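PDB 5D2K: 4-oxalocrotonate decarboxylase NahK, which catalyses the metal-assisted decarboxylation of (3E)-2-oxohex-3-enedioate to 2-oxopent-4-enoate and carbon dioxide in the naphthalene degradation pathway. Local coordinates for residues A[71-76]-A[208-213]; A[114-119]-A[236-241]; A[128-133]-A[216-221]. The protein carries 1 engineered substitution. All blocks are in the same frame, centred on the assembly; numbering follows the deposited sequence. Where two conformers were deposited one is given.

Contact 1: residues A[71-76]-A[208-213]. With OOG (2-oxoadipic acid), chain D.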
ATOM      1  N   GLY A  71      -2.399  -0.093   4.656  1.00 11.97           N
ATOM      2  CA  GLY A  71      -2.066  -1.494   4.815  1.00 14.95           C
ATOM      3  C   GLY A  71      -2.609  -2.084   6.098  1.00 16.42           C
ATOM      4  O   GLY A  71      -2.862  -1.357   7.070  1.00 12.42           O
ATOM      5  N   LEU A  72      -2.772  -3.407   6.089  1.00 17.61           N
ATOM      6  CA  LEU A  72      -3.269  -4.152   7.238  1.00 19.21           C
ATOM      7  C   LEU A  72      -4.636  -3.624   7.655  1.00 16.63           C
ATOM      8  O   LEU A  72      -4.861  -3.242   8.803  1.00 16.16           O
ATOM      9  CB  LEU A  72      -2.274  -4.085   8.394  1.00 19.65           C
ATOM     10  CG  LEU A  72      -0.851  -4.441   7.938  1.00 24.29           C
ATOM     11  CD1 LEU A  72       0.112  -4.415   9.099  1.00 23.64           C
ATOM     12  CD2 LEU A  72      -0.809  -5.798   7.211  1.00 23.99           C
ATOM     13  N   THR A  73      -5.548  -3.615   6.697  1.00 15.33           N
ATOM     14  CA  THR A  73      -6.889  -3.094   6.910  1.00 12.10           C
ATOM     15  C   THR A  73      -7.929  -4.206   6.859  1.00 14.98           C
ATOM     16  O   THR A  73      -9.089  -3.995   7.182  1.00 16.74           O
ATOM     17  CB  THR A  73      -7.259  -2.022   5.857  1.00 16.47           C
ATOM     18  OG1 THR A  73      -7.132  -2.567   4.536  1.00 24.05           O
ATOM     19  CG2 THR A  73      -6.349  -0.812   5.987  1.00 18.75           C
ATOM     20  N   SER A  74      -7.512  -5.387   6.427  1.00 21.12           N
ATOM     21  CA  SER A  74      -8.430  -6.517   6.299  0.65 20.39           C
ATOM     22  C   SER A  74      -8.041  -7.630   7.257  1.00 21.05           C
ATOM     23  O   SER A  74      -6.871  -7.772   7.612  1.00 23.41           O
ATOM     24  CB  SER A  74      -8.460  -7.048   4.858  0.65 21.11           C
ATOM     25  OG  SER A  74      -7.255  -7.720   4.518  0.65 12.76           O
ATOM     26  N   TRP A  75      -9.027  -8.416   7.673  1.00 19.64           N
ATOM     27  CA  TRP A  75      -8.762  -9.532   8.565  1.00 21.37           C
ATOM     28  C   TRP A  75      -7.723 -10.456   7.935  1.00 24.66           C
ATOM     29  O   TRP A  75      -6.786 -10.904   8.601  1.00 22.50           O
ATOM     30  CB  TRP A  75     -10.054 -10.298   8.867  1.00 22.74           C
ATOM     31  CG  TRP A  75      -9.876 -11.395   9.866  1.00 28.51           C
ATOM     32  CD1 TRP A  75     -10.041 -11.310  11.220  1.00 36.36           C
ATOM     33  CD2 TRP A  75      -9.493 -12.748   9.592  1.00 31.59           C
ATOM     34  NE1 TRP A  75      -9.784 -12.528  11.806  1.00 41.13           N
ATOM     35  CE2 TRP A  75      -9.445 -13.428  10.828  1.00 32.98           C
ATOM     36  CE3 TRP A  75      -9.185 -13.452   8.422  1.00 26.43           C
ATOM     37  CZ2 TRP A  75      -9.101 -14.773  10.925  1.00 32.98           C
ATOM     38  CZ3 TRP A  75      -8.839 -14.784   8.523  1.00 28.92           C
ATOM     39  CH2 TRP A  75      -8.803 -15.432   9.765  1.00 36.16           C
ATOM     40  N   ALA A  76      -7.889 -10.713   6.640  1.00 20.01           N
ATOM     41  CA  ALA A  76      -7.018 -11.632   5.917  1.00 22.70           C
ATOM     42  C   ALA A  76      -5.564 -11.169   5.961  1.00 21.43           C
ATOM     43  O   ALA A  76      -4.664 -11.963   6.228  1.00 23.00           O
ATOM     44  CB  ALA A  76      -7.491 -11.788   4.471  1.00 20.59           C
ATOM     45  N   ALA A 208     -14.122  -6.442   3.249  1.00 11.37           N
ATOM     46  CA  ALA A 208     -12.983  -6.936   4.021  1.00 14.26           C
ATOM     47  C   ALA A 208     -12.074  -5.796   4.505  1.00 14.20           C
ATOM     48  O   ALA A 208     -11.413  -5.910   5.531  1.00 17.99           O
ATOM     49  CB  ALA A 208     -12.185  -7.935   3.194  1.00 16.60           C
ATOM     50  N   VAL A 209     -12.061  -4.695   3.769  1.00 10.56           N
ATOM     51  CA  VAL A 209     -11.277  -3.525   4.148  1.00 11.84           C
ATOM     52  C   VAL A 209     -12.049  -2.683   5.172  1.00 16.19           C
ATOM     53  O   VAL A 209     -12.823  -1.805   4.805  1.00 14.19           O
ATOM     54  CB  VAL A 209     -10.926  -2.695   2.887  1.00 12.05           C
ATOM     55  CG1 VAL A 209     -10.109  -1.448   3.235  1.00 13.67           C
ATOM     56  CG2 VAL A 209     -10.174  -3.571   1.893  1.00 13.52           C
ATOM     57  N   LEU A 210     -11.858  -2.993   6.455  1.00 15.28           N
ATOM     58  CA  LEU A 210     -12.457  -2.237   7.567  1.00 16.45           C
ATOM     59  C   LEU A 210     -13.978  -2.130   7.523  1.00 16.76           C
ATOM     60  O   LEU A 210     -14.558  -1.217   8.116  1.00 20.57           O
ATOM     61  CB  LEU A 210     -11.858  -0.828   7.624  1.00 18.74           C
ATOM     62  CG  LEU A 210     -10.371  -0.738   7.957  1.00 17.31           C
ATOM     63  CD1 LEU A 210      -9.877   0.698   7.858  1.00 18.74           C
ATOM     64  CD2 LEU A 210     -10.091  -1.288   9.350  1.00 20.71           C
ATOM     65  N   GLY A 211     -14.642  -3.058   6.838  1.00 15.55           N
ATOM     66  CA  GLY A 211     -16.089  -3.001   6.708  1.00 15.18           C
ATOM     67  C   GLY A 211     -16.555  -2.241   5.479  1.00 14.30           C
ATOM     68  O   GLY A 211     -17.677  -2.419   5.011  1.00 15.66           O
ATOM     69  N   HIS A 212     -15.686  -1.367   4.969  1.00 14.01           N
ATOM     70  CA  HIS A 212     -15.989  -0.545   3.799  1.00 12.39           C
ATOM     71  C   HIS A 212     -14.701   0.135   3.348  1.00 10.42           C
ATOM     72  O   HIS A 212     -14.064   0.790   4.156  1.00 12.68           O
ATOM     73  CB  HIS A 212     -17.036   0.528   4.122  1.00 11.94           C
ATOM     74  CG  HIS A 212     -17.735   1.057   2.916  1.00 12.90           C
ATOM     75  ND1 HIS A 212     -17.090   1.778   1.928  1.00 11.61           N
ATOM     76  CD2 HIS A 212     -19.029   0.958   2.526  1.00 10.95           C
ATOM     77  CE1 HIS A 212     -17.960   2.092   0.984  1.00 13.61           C
ATOM     78  NE2 HIS A 212     -19.139   1.598   1.319  1.00 11.74           N
ATOM     79  N   PRO A 213     -14.320  -0.001   2.061  1.00 12.45           N
ATOM     80  CA  PRO A 213     -13.063   0.655   1.656  1.00  9.91           C
ATOM     81  C   PRO A 213     -12.992   2.165   1.965  1.00 10.00           C
ATOM     82  O   PRO A 213     -11.903   2.701   2.221  1.00  9.70           O
ATOM     83  CB  PRO A 213     -13.020   0.390   0.144  1.00  9.27           C
ATOM     84  CG  PRO A 213     -13.665  -0.959   0.012  1.00 11.19           C
ATOM     85  CD  PRO A 213     -14.844  -0.876   0.994  1.00 11.06           C
TER
HETATM   86  C2  OOG D 302       2.576  -4.659   4.567  1.00 22.99           C
HETATM   87  C3  OOG D 302       1.746  -4.091   3.428  1.00 26.41           C
HETATM   88  C4  OOG D 302       0.269  -4.147   3.760  1.00 22.44           C
HETATM   89  C6  OOG D 302      -2.034  -4.230   2.540  1.00 17.49           C
HETATM   90  O4  OOG D 302      -2.733  -3.950   1.538  1.00 16.59           O
HETATM   91  O3  OOG D 302      -2.524  -4.864   3.508  1.00 20.41           O
HETATM   92  C5  OOG D 302      -0.586  -3.808   2.559  1.00 16.99           C
HETATM   93  C1  OOG D 302       2.909  -6.112   4.292  1.00 30.42           C
HETATM   94  O1  OOG D 302       4.110  -6.483   4.139  1.00 26.12           O
HETATM   95  O2  OOG D 302       1.976  -6.955   4.225  1.00 31.38           O
HETATM   96  O5  OOG D 302      -0.160  -3.204   1.599  1.00 13.72           O
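Thr73 and Leu210 meet backbone to backbone: the N-H of Leu210 reaches Thr73 O at 3.0 Å in a weak, bent bond, where a loop leaving strand 65-71 passes the type I' turn from Val209 to His212. Beside this bond Ser74 makes a bent CA-H...O contact with Ala208, Ser74 CA lying 3.1 Å from Ala208 O. Thr73 has the largest share of the contact. Its CB-OG1 arm lies alongside Val209, both side chains pointing the same way, and OG1 comes within 3.4 Å of Val209 CG1. That methyl is set trans to the backbone N of Val209 (chi1 180°), which turns it against the threonine. Thr73 OG1 makes a weak hydrogen bond to Thr239 O. Leu210 sets its CG and CD2 beside Thr73, with Leu210 CG 4.0 Å from Thr73 CB and Leu210 CD2 near Thr73 O, while its side chain also packs on Ser216 and Met219 of helix 213-225. Ser74 is the N-cap of helix 75-81: OG is bonded to the N-H of Lys77 and also to Gly241 O. Ser74 CB rests 3.2 Å from Ala208 O and 4.2 Å from Ala208 CB. On the ligand side, Leu72 N-H bonds the carboxylate oxygen O3 of 2-oxoadipate at 3.0 Å, nearly straight at 167°. Gly71 CA packs 3.6 Å from ligand C5. One short loop thus faces the ligand with its backbone at Gly71 and Leu72 and the turn with Thr73 and Ser74, forming a wall of the 2-oxoadipate pocket backed by a capped helix start.

Contact 2: residues A[114-119]-A[236-241]. With MG (magnesium ion), chain C; OOG (2-oxoadipic acid), chain D.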
ATOM      1  N   GLU A 114      -1.409  -8.386  -4.099  1.00 11.19           N
ATOM      2  CA  GLU A 114      -2.653  -8.163  -3.352  1.00 12.73           C
ATOM      3  C   GLU A 114      -3.678  -7.520  -4.271  1.00 12.18           C
ATOM      4  O   GLU A 114      -3.346  -6.623  -5.047  1.00 13.15           O
ATOM      5  CB  GLU A 114      -2.433  -7.218  -2.150  1.00 20.65           C
ATOM      6  CG  GLU A 114      -1.291  -7.559  -1.223  1.00 24.11           C
ATOM      7  CD  GLU A 114      -1.072  -6.508  -0.131  1.00 22.64           C
ATOM      8  OE1 GLU A 114      -1.042  -5.292  -0.423  1.00 15.38           O
ATOM      9  OE2 GLU A 114      -0.902  -6.906   1.031  1.00 32.94           O
ATOM     10  N   ALA A 115      -4.939  -7.935  -4.172  1.00 10.93           N
ATOM     11  CA  ALA A 115      -5.996  -7.248  -4.914  1.00 10.58           C
ATOM     12  C   ALA A 115      -6.640  -6.148  -4.079  1.00 11.03           C
ATOM     13  O   ALA A 115      -7.032  -6.377  -2.936  1.00 11.34           O
ATOM     14  CB  ALA A 115      -7.050  -8.243  -5.374  1.00 13.36           C
ATOM     15  N   GLU A 116      -6.734  -4.945  -4.646  1.00  8.57           N
ATOM     16  CA  GLU A 116      -7.265  -3.790  -3.907  1.00 10.37           C
ATOM     17  C   GLU A 116      -8.205  -2.951  -4.753  1.00  9.23           C
ATOM     18  O   GLU A 116      -8.277  -3.110  -5.973  1.00  9.99           O
ATOM     19  CB  GLU A 116      -6.121  -2.895  -3.386  1.00 10.32           C
ATOM     20  CG  GLU A 116      -4.981  -3.693  -2.755  1.00  9.33           C
ATOM     21  CD  GLU A 116      -4.073  -2.919  -1.823  1.00 12.26           C
ATOM     22  OE1 GLU A 116      -4.386  -1.776  -1.433  1.00 10.22           O
ATOM     23  OE2 GLU A 116      -3.039  -3.495  -1.444  1.00 13.43           O
ATOM     24  N   ILE A 117      -8.934  -2.055  -4.099  1.00  9.15           N
ATOM     25  CA  ILE A 117      -9.658  -1.038  -4.837  1.00  9.38           C
ATOM     26  C   ILE A 117      -9.117   0.327  -4.402  1.00 10.62           C
ATOM     27  O   ILE A 117      -8.907   0.601  -3.207  1.00 10.96           O
ATOM     28  CB  ILE A 117     -11.206  -1.165  -4.653  1.00 11.40           C
ATOM     29  CG1 ILE A 117     -11.953  -0.229  -5.613  1.00 12.29           C
ATOM     30  CG2 ILE A 117     -11.619  -0.929  -3.223  1.00 12.57           C
ATOM     31  CD1 ILE A 117     -11.777  -0.577  -7.110  1.00 13.92           C
ATOM     32  N   SER A 118      -8.806   1.150  -5.394  1.00  9.70           N
ATOM     33  CA  SER A 118      -8.284   2.481  -5.122  1.00  8.48           C
ATOM     34  C   SER A 118      -9.309   3.544  -5.438  1.00 10.42           C
ATOM     35  O   SER A 118     -10.257   3.305  -6.191  1.00  9.53           O
ATOM     36  CB  SER A 118      -7.022   2.755  -5.940  1.00 10.28           C
ATOM     37  OG  SER A 118      -6.042   1.780  -5.683  1.00  9.84           O
ATOM     38  N   VAL A 119      -9.094   4.723  -4.867  1.00  9.79           N
ATOM     39  CA  VAL A 119      -9.914   5.892  -5.180  1.00  9.92           C
ATOM     40  C   VAL A 119      -9.017   7.056  -5.553  1.00  9.75           C
ATOM     41  O   VAL A 119      -7.846   7.097  -5.170  1.00 10.60           O
ATOM     42  CB  VAL A 119     -10.832   6.320  -3.994  1.00 10.70           C
ATOM     43  CG1 VAL A 119     -11.805   5.205  -3.640  1.00 11.53           C
ATOM     44  CG2 VAL A 119     -10.001   6.737  -2.773  1.00 11.29           C
ATOM     45  N   PHE A 236      -4.436   9.775  -5.244  1.00 10.50           N
ATOM     46  CA  PHE A 236      -4.708   8.358  -5.499  1.00  8.62           C
ATOM     47  C   PHE A 236      -4.439   7.586  -4.214  1.00  8.37           C
ATOM     48  O   PHE A 236      -3.364   7.709  -3.633  1.00 10.91           O
ATOM     49  CB  PHE A 236      -3.826   7.877  -6.660  1.00 10.05           C
ATOM     50  CG  PHE A 236      -3.870   6.393  -6.941  1.00 10.24           C
ATOM     51  CD1 PHE A 236      -4.845   5.855  -7.762  1.00 11.38           C
ATOM     52  CD2 PHE A 236      -2.868   5.563  -6.480  1.00 14.03           C
ATOM     53  CE1 PHE A 236      -4.842   4.496  -8.069  1.00 13.54           C
ATOM     54  CE2 PHE A 236      -2.864   4.205  -6.784  1.00 13.67           C
ATOM     55  CZ  PHE A 236      -3.858   3.677  -7.573  1.00 13.18           C
ATOM     56  N   ILE A 237      -5.431   6.814  -3.759  1.00  7.75           N
ATOM     57  CA  ILE A 237      -5.324   6.043  -2.513  1.00  8.77           C
ATOM     58  C   ILE A 237      -5.644   4.571  -2.723  1.00  9.58           C
ATOM     59  O   ILE A 237      -6.754   4.228  -3.132  1.00 10.10           O
ATOM     60  CB  ILE A 237      -6.286   6.577  -1.419  1.00  8.49           C
ATOM     61  CG1 ILE A 237      -6.127   8.083  -1.226  1.00  8.68           C
ATOM     62  CG2 ILE A 237      -6.088   5.815  -0.099  1.00 12.32           C
ATOM     63  CD1 ILE A 237      -7.209   8.662  -0.322  1.00 11.07           C
ATOM     64  N   MET A 238      -4.694   3.699  -2.406  1.00  8.07           N
ATOM     65  CA  MET A 238      -4.941   2.255  -2.422  1.00 10.08           C
ATOM     66  C   MET A 238      -5.444   1.855  -1.047  1.00  9.56           C
ATOM     67  O   MET A 238      -4.729   2.033  -0.062  1.00 12.51           O
ATOM     68  CB  MET A 238      -3.666   1.485  -2.776  1.00 13.52           C
ATOM     69  CG  MET A 238      -3.129   1.814  -4.148  1.00 12.65           C
ATOM     70  SD  MET A 238      -1.705   0.782  -4.587  1.00 15.28           S
ATOM     71  CE  MET A 238      -2.312  -0.828  -4.264  1.00 12.84           C
ATOM     72  N   THR A 239      -6.660   1.316  -0.957  1.00  9.25           N
ATOM     73  CA  THR A 239      -7.308   1.255   0.351  1.00  8.91           C
ATOM     74  C   THR A 239      -7.013   0.002   1.161  1.00 10.07           C
ATOM     75  O   THR A 239      -7.351  -0.047   2.345  1.00  9.60           O
ATOM     76  CB  THR A 239      -8.854   1.422   0.226  1.00  8.00           C
ATOM     77  OG1 THR A 239      -9.414   0.376  -0.577  1.00 10.07           O
ATOM     78  CG2 THR A 239      -9.211   2.793  -0.386  1.00 10.15           C
ATOM     79  N   GLY A 240      -6.351  -0.994   0.560  1.00  8.86           N
ATOM     80  CA  GLY A 240      -5.940  -2.181   1.306  1.00  8.62           C
ATOM     81  C   GLY A 240      -6.194  -3.519   0.624  1.00 10.76           C
ATOM     82  O   GLY A 240      -7.110  -3.677  -0.175  1.00 10.85           O
ATOM     83  N   GLY A 241      -5.356  -4.496   0.948  1.00 12.96           N
ATOM     84  CA  GLY A 241      -5.494  -5.819   0.364  1.00 11.62           C
ATOM     85  C   GLY A 241      -6.792  -6.447   0.813  1.00 12.69           C
ATOM     86  O   GLY A 241      -7.070  -6.554   2.017  1.00 17.59           O
TER
HETATM   87 MG    MG C 301      -1.578  -3.288  -0.076  1.00 12.55          MG
HETATM   88  C2  OOG D 302       2.576  -4.659   4.567  1.00 22.99           C
HETATM   89  C3  OOG D 302       1.746  -4.091   3.428  1.00 26.41           C
HETATM   90  C4  OOG D 302       0.269  -4.147   3.760  1.00 22.44           C
HETATM   91  C6  OOG D 302      -2.034  -4.230   2.540  1.00 17.49           C
HETATM   92  O4  OOG D 302      -2.733  -3.950   1.538  1.00 16.59           O
HETATM   93  O3  OOG D 302      -2.524  -4.864   3.508  1.00 20.41           O
HETATM   94  C5  OOG D 302      -0.586  -3.808   2.559  1.00 16.99           C
HETATM   95  C1  OOG D 302       2.909  -6.112   4.292  1.00 30.42           C
HETATM   96  O1  OOG D 302       4.110  -6.483   4.139  1.00 26.12           O
HETATM   97  O2  OOG D 302       1.976  -6.955   4.225  1.00 31.38           O
HETATM   98  O5  OOG D 302      -0.160  -3.204   1.599  1.00 13.72           O
HETATM   99  O   HOH W   1      -2.326  -1.373   0.298  1.00 12.84           O
HETATM  100  O   HOH W   2      -9.067  -2.244  -1.284  1.00 10.50           O
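Ile117 O is gripped twice by Thr239. The hydroxyl OG1 donates to it at 2.7 Å in the carbonyl plane, and the backbone N-H of the same residue reaches it at 3.3 Å from a position tilted out of that plane. With chi1 at 61°, OG1 sits between the backbone N and carbonyl carbon of Thr239, which brings both donors to one acceptor. A water ties this corner further: it accepts from Ile117 N and donates to Thr239 OG1 and Gly240 O. Farther along, Val119 and Ile237 form an antiparallel hydrogen-bonded pair, with Ile237 N 2.8 Å from Val119 O, and Val119 CG2 lies against Ile237 CB. Ser118 and Met238 are the adjoining non-hydrogen-bonded pair. Ser118 OG lies 3.3 Å from Met238 CG and near Phe236 CZ; its hydrogen-bond partner is Thr145 on strand 139-149. These pairs join strands 112-121 and 236-238 within the mixed sheet of the FAA hydrolase fold, and at Gly240 and Gly241 the second segment reaches the metal site. Magnesium is bound by Glu114 OE1 and Glu116 OE2, two residues apart on the same side of their strand, by the oxygens O4 and O5 of 2-oxoadipate, by a water and by Glu147. The other oxygen of Glu116, OE1, accepts from that water at 2.7 Å and weakly from Gly240 N, so both branches of the carboxylate are held and its rotation is limited. Lys77 forms a salt bridge with Glu114 OE2. Gly241 N donates to ligand O4 at 2.7 Å in a bent bond (137°), and the same oxygen coordinates magnesium; the cation and the N-H together would probably stabilise negative charge on the ligand carboxylate.

Contact 3: residues A[128-133]-A[216-221]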
ATOM      1  N   PRO A 128      -8.361  15.470  12.630  1.00 15.06           N
ATOM      2  CA  PRO A 128      -8.877  14.247  13.243  1.00 12.94           C
ATOM      3  C   PRO A 128     -10.397  14.170  13.149  1.00 13.40           C
ATOM      4  O   PRO A 128     -11.033  15.132  12.717  1.00 16.54           O
ATOM      5  CB  PRO A 128      -8.420  14.374  14.699  1.00 17.36           C
ATOM      6  CG  PRO A 128      -8.396  15.844  14.937  1.00 23.17           C
ATOM      7  CD  PRO A 128      -7.932  16.457  13.639  1.00 20.47           C
ATOM      8  N   GLY A 129     -10.958  13.034  13.534  1.00 16.56           N
ATOM      9  CA  GLY A 129     -12.396  12.854  13.557  1.00 18.02           C
ATOM     10  C   GLY A 129     -13.045  12.744  12.192  1.00 18.83           C
ATOM     11  O   GLY A 129     -14.239  12.996  12.052  1.00 20.52           O
ATOM     12  N   CYS A 130     -12.264  12.387  11.178  1.00 13.88           N
ATOM     13  CA  CYS A 130     -12.829  12.095   9.860  1.00 14.29           C
ATOM     14  C   CYS A 130     -13.678  10.829   9.913  1.00 15.08           C
ATOM     15  O   CYS A 130     -13.220   9.794  10.382  1.00 15.77           O
ATOM     16  CB  CYS A 130     -11.715  11.941   8.816  1.00 12.54           C
ATOM     17  SG  CYS A 130     -12.302  11.874   7.088  1.00 14.16           S
ATOM     18  N   HIS A 131     -14.921  10.918   9.441  1.00 13.24           N
ATOM     19  CA  HIS A 131     -15.833   9.781   9.442  1.00 14.96           C
ATOM     20  C   HIS A 131     -16.181   9.365   8.021  1.00 13.00           C
ATOM     21  O   HIS A 131     -15.920  10.087   7.066  1.00 13.31           O
ATOM     22  CB  HIS A 131     -17.126  10.111  10.206  1.00 16.95           C
ATOM     23  CG  HIS A 131     -16.910  10.439  11.652  1.00 28.82           C
ATOM     24  ND1 HIS A 131     -16.794   9.471  12.627  1.00 40.23           N
ATOM     25  CD2 HIS A 131     -16.800  11.629  12.289  1.00 35.40           C
ATOM     26  CE1 HIS A 131     -16.614  10.051  13.801  1.00 30.72           C
ATOM     27  NE2 HIS A 131     -16.611  11.359  13.624  1.00 33.05           N
ATOM     28  N   LEU A 132     -16.783   8.193   7.901  1.00 15.08           N
ATOM     29  CA  LEU A 132     -17.235   7.678   6.617  1.00 15.38           C
ATOM     30  C   LEU A 132     -18.031   8.718   5.818  1.00 14.43           C
ATOM     31  O   LEU A 132     -17.784   8.939   4.631  1.00 16.07           O
ATOM     32  CB  LEU A 132     -18.068   6.412   6.863  1.00 16.76           C
ATOM     33  CG  LEU A 132     -18.492   5.559   5.674  1.00 17.89           C
ATOM     34  CD1 LEU A 132     -17.285   5.192   4.844  1.00 15.25           C
ATOM     35  CD2 LEU A 132     -19.185   4.308   6.171  1.00 15.05           C
ATOM     36  N   GLY A 133     -18.983   9.384   6.470  1.00 13.90           N
ATOM     37  CA  GLY A 133     -19.775  10.402   5.796  1.00 13.67           C
ATOM     38  C   GLY A 133     -19.011  11.612   5.277  1.00 15.24           C
ATOM     39  O   GLY A 133     -19.483  12.300   4.378  1.00 15.90           O
ATOM     40  N   SER A 216     -11.361   3.053   5.187  1.00 11.03           N
ATOM     41  CA  SER A 216      -9.913   3.093   5.120  1.00  9.45           C
ATOM     42  C   SER A 216      -9.411   4.499   4.779  1.00 11.74           C
ATOM     43  O   SER A 216      -8.398   4.962   5.326  1.00 11.13           O
ATOM     44  CB  SER A 216      -9.426   2.078   4.085  1.00 11.10           C
ATOM     45  OG  SER A 216      -8.010   2.025   4.078  1.00 10.60           O
ATOM     46  N   VAL A 217     -10.117   5.168   3.868  1.00  9.76           N
ATOM     47  CA  VAL A 217      -9.809   6.543   3.493  1.00  7.98           C
ATOM     48  C   VAL A 217      -9.972   7.469   4.712  1.00 12.44           C
ATOM     49  O   VAL A 217      -9.127   8.328   4.967  1.00 10.47           O
ATOM     50  CB  VAL A 217     -10.700   7.036   2.323  1.00 10.20           C
ATOM     51  CG1 VAL A 217     -10.409   8.507   1.996  1.00 10.09           C
ATOM     52  CG2 VAL A 217     -10.493   6.173   1.083  1.00 11.58           C
ATOM     53  N   ALA A 218     -11.060   7.296   5.461  1.00 11.87           N
ATOM     54  CA  ALA A 218     -11.269   8.103   6.668  1.00 11.17           C
ATOM     55  C   ALA A 218     -10.140   7.855   7.661  1.00 10.83           C
ATOM     56  O   ALA A 218      -9.590   8.795   8.243  1.00 11.06           O
ATOM     57  CB  ALA A 218     -12.638   7.782   7.308  1.00 10.37           C
ATOM     58  N   MET A 219      -9.770   6.590   7.828  1.00 11.53           N
ATOM     59  CA  MET A 219      -8.702   6.253   8.756  0.61 10.25           C
ATOM     60  C   MET A 219      -7.376   6.881   8.325  1.00 11.54           C
ATOM     61  O   MET A 219      -6.623   7.376   9.161  1.00 10.33           O
ATOM     62  CB  MET A 219      -8.550   4.743   8.888  0.61 12.36           C
ATOM     63  CG  MET A 219      -7.510   4.359   9.910  0.61 12.45           C
ATOM     64  SD  MET A 219      -7.428   2.595  10.202  0.61 14.69           S
ATOM     65  CE  MET A 219      -9.024   2.341  10.977  0.61 11.22           C
ATOM     66  N   LEU A 220      -7.094   6.870   7.024  1.00 11.05           N
ATOM     67  CA  LEU A 220      -5.873   7.493   6.522  1.00  9.50           C
ATOM     68  C   LEU A 220      -5.838   8.983   6.875  1.00  9.15           C
ATOM     69  O   LEU A 220      -4.802   9.491   7.315  1.00 10.73           O
ATOM     70  CB  LEU A 220      -5.749   7.292   5.005  1.00  8.98           C
ATOM     71  CG  LEU A 220      -4.600   7.989   4.272  1.00  8.06           C
ATOM     72  CD1 LEU A 220      -3.250   7.492   4.797  1.00 10.96           C
ATOM     73  CD2 LEU A 220      -4.715   7.735   2.782  1.00 10.00           C
ATOM     74  N   ALA A 221      -6.955   9.680   6.701  1.00 10.37           N
ATOM     75  CA  ALA A 221      -7.005  11.095   7.052  1.00 10.45           C
ATOM     76  C   ALA A 221      -6.677  11.279   8.529  1.00 11.34           C
ATOM     77  O   ALA A 221      -5.914  12.183   8.904  1.00 11.59           O
ATOM     78  CB  ALA A 221      -8.386  11.700   6.718  1.00 10.40           C
TER
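Cys130 lays its sulfur over the small side chains of helix 213-225, with SG 3.9 Å from Ala221 CB and 4.1 Å from Ala218 CB. Ala218 and Ala221 are three residues apart and face the same way, so both methyls face the thiol. SG is trans to the backbone N of Cys130 (chi1 -170°), a setting that places it against the helix flank, while Cys130 CB also touches Ala221 CB. The methyl of Ala218 in turn presses on the backbone of the loop, Ala218 CB lying 3.7 Å from Cys130 O and 3.9 Å from His131 C. The segments are held by van der Waals packing with no hydrogen bond between them, and the small residues let the loop backbone come close, with the CA atoms of Cys130 and Ala218 5.3 Å apart. A polar tie lies just beyond, where Cys130 N bonds Asn222 OD1 on the same helix. The loop leads into the short helix 132-135, whose Val135 packs on Cys130 and Ala218. On other sides of helix 213-225, Leu220 rests on Leu68 and Met70 of strand 65-71, placing the helix between that strand and the 128-133 loop.

Overall arrangement
Contacts 2 and 3 are buried and contact 1 partly so. Contact 2, a strand pair running into the magnesium site, lies nearest the chain centre; contact 3 is remote from the ligand, its centre about 17 Å from the centre of the chain. Contacts 1 and 2 each give 2-oxoadipate a backbone N-H, and contact 2 adds the metal-binding carboxylates; Ser74 OG to Gly241 O ties the two directly. Helix 213-225 connects all three: Ser216 bonds Thr239 O of contact 2 and packs on Val209 of contact 1, while Val217 and Leu220 meet Val119 and Ile237. Chemistry therefore passes from metal and charge, through a single weak backbone bond, to methyl and sulfur packing.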